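Long-range contact in enoyl-CoA hydratase, EchA12_1 (Mycobacterium marinum M, PDB 3QRE), which probably hydrates the double bond of enoyl-CoA thioesters in fatty acid metabolism: residues 42-46 with 62-66. Numbering follows the deposited sequence.
Sequences IITFN and FYAAI
Strand 42-45 and helix 62-66 run almost exactly antiparallel, their axes 174° apart in direction and 9.5 Å apart at closest approach, with I43 and A65 the nearest pair by CA atoms, at 6.8 Å. I43 points toward the helix and meets three of its residues. Its CG1 stands anti to the carbonyl carbon (chi1 -60°) and the chain runs on extended, which carries CD1 into the angle between A65 and I66. There I43 CD1 lies 3.8 Å from A65 CB and 3.7 Å from I66 CD1, the two isoleucine side chains crossing at about a right angle. The other branch of I43, CG2, is 4.0 Å from A65 CB and approaches the F62 ring at its edge, near the ring plane; I43 CG2 lies 4.3 Å from F62 CD1. Strand 40-45 and helix 56-71 open a beta-alpha-beta crossover of the crotonase fold, completed by strand 77-82, which lies parallel beside 40-45, bonded to it through the backbones of I43 and F45. Two residues beyond I43, F45 sets off to one side of the helix, but its ring reaches back, bringing F45 CE1 within 3.9 Å of F62 CD1. The two rings meet obliquely, with their planes at 48°. I66, one turn after F62 and tied to it by the I66 N to F62 O bond, lays its CG1 over one face of the F62 ring, toward the rim. No hydrogen bond passes between strand and helix: the side chains that meet are all apolar, and all five touching residues are buried. V31 of the neighbouring strand 31-35 touches both I43 and A65, L80 of strand 77-82 packs on both phenylalanines, and I66 also meets F125 and L129.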
# COMPACT_ATOMS: atom_id res chain seq x y z
N ILE A 42 4.49 -15.38 25.87
CA ILE A 42 5.46 -15.78 24.85
C ILE A 42 5.16 -17.20 24.39
O ILE A 42 5.19 -18.16 25.19
CB ILE A 42 6.92 -15.68 25.37
CG1 ILE A 42 7.19 -14.26 25.88
CG2 ILE A 42 7.91 -16.11 24.26
CD1 ILE A 42 8.55 -14.09 26.57
N ILE A 43 4.87 -17.33 23.10
CA ILE A 43 4.49 -18.59 22.50
C ILE A 43 5.61 -18.95 21.53
O ILE A 43 5.96 -18.18 20.62
CB ILE A 43 3.12 -18.45 21.80
CG1 ILE A 43 2.06 -18.05 22.85
CG2 ILE A 43 2.74 -19.73 21.03
CD1 ILE A 43 0.63 -17.98 22.31
N THR A 44 6.17 -20.14 21.74
CA THR A 44 7.37 -20.58 21.04
C THR A 44 7.14 -21.91 20.34
O THR A 44 6.85 -22.92 21.00
CB THR A 44 8.57 -20.67 22.03
OG1 THR A 44 8.71 -19.42 22.73
CG2 THR A 44 9.90 -21.01 21.30
N PHE A 45 7.26 -21.90 19.00
CA PHE A 45 7.30 -23.15 18.24
C PHE A 45 8.56 -23.93 18.63
O PHE A 45 9.67 -23.40 18.58
CB PHE A 45 7.28 -22.92 16.72
CG PHE A 45 6.06 -22.17 16.22
CD1 PHE A 45 4.77 -22.58 16.56
CD2 PHE A 45 6.22 -21.06 15.40
CE1 PHE A 45 3.67 -21.91 16.09
CE2 PHE A 45 5.12 -20.36 14.92
CZ PHE A 45 3.84 -20.79 15.27
N ASN A 46 8.36 -25.18 19.04
CA ASN A 46 9.41 -25.98 19.65
C ASN A 46 9.67 -27.30 18.94
O ASN A 46 9.76 -28.35 19.56
CB ASN A 46 9.09 -26.23 21.14
CG ASN A 46 10.25 -26.88 21.88
OD1 ASN A 46 11.42 -26.56 21.64
ND2 ASN A 46 9.94 -27.80 22.79
N PHE A 62 -0.25 -24.52 19.30
CA PHE A 62 -0.52 -23.13 18.96
C PHE A 62 -1.93 -22.67 19.36
O PHE A 62 -2.08 -21.64 20.02
CB PHE A 62 -0.29 -22.91 17.45
CG PHE A 62 -0.46 -21.47 17.01
CD1 PHE A 62 0.35 -20.45 17.54
CD2 PHE A 62 -1.41 -21.12 16.07
CE1 PHE A 62 0.20 -19.11 17.13
CE2 PHE A 62 -1.57 -19.77 15.67
CZ PHE A 62 -0.75 -18.78 16.19
N TYR A 63 -2.96 -23.43 18.97
CA TYR A 63 -4.34 -23.10 19.31
C TYR A 63 -4.55 -23.05 20.80
O TYR A 63 -5.15 -22.09 21.32
CB TYR A 63 -5.33 -24.08 18.69
CG TYR A 63 -5.27 -24.10 17.19
CD1 TYR A 63 -4.89 -22.94 16.47
CD2 TYR A 63 -5.60 -25.25 16.48
CE1 TYR A 63 -4.84 -22.94 15.09
CE2 TYR A 63 -5.54 -25.27 15.10
CZ TYR A 63 -5.16 -24.09 14.40
OH TYR A 63 -5.09 -24.10 13.01
N ALA A 64 -4.00 -24.05 21.50
CA ALA A 64 -4.20 -24.17 22.93
C ALA A 64 -3.48 -23.04 23.63
O ALA A 64 -4.01 -22.45 24.57
CB ALA A 64 -3.72 -25.57 23.45
N ALA A 65 -2.28 -22.71 23.16
CA ALA A 65 -1.49 -21.63 23.73
C ALA A 65 -2.17 -20.27 23.53
O ALA A 65 -2.36 -19.54 24.49
CB ALA A 65 -0.07 -21.63 23.15
N ILE A 66 -2.58 -19.97 22.29
CA ILE A 66 -3.39 -18.76 21.99
C ILE A 66 -4.67 -18.67 22.83
O ILE A 66 -4.94 -17.62 23.42
CB ILE A 66 -3.79 -18.66 20.49
CG1 ILE A 66 -2.58 -18.37 19.59
CG2 ILE A 66 -4.89 -17.62 20.28
CD1 ILE A 66 -1.90 -17.03 19.80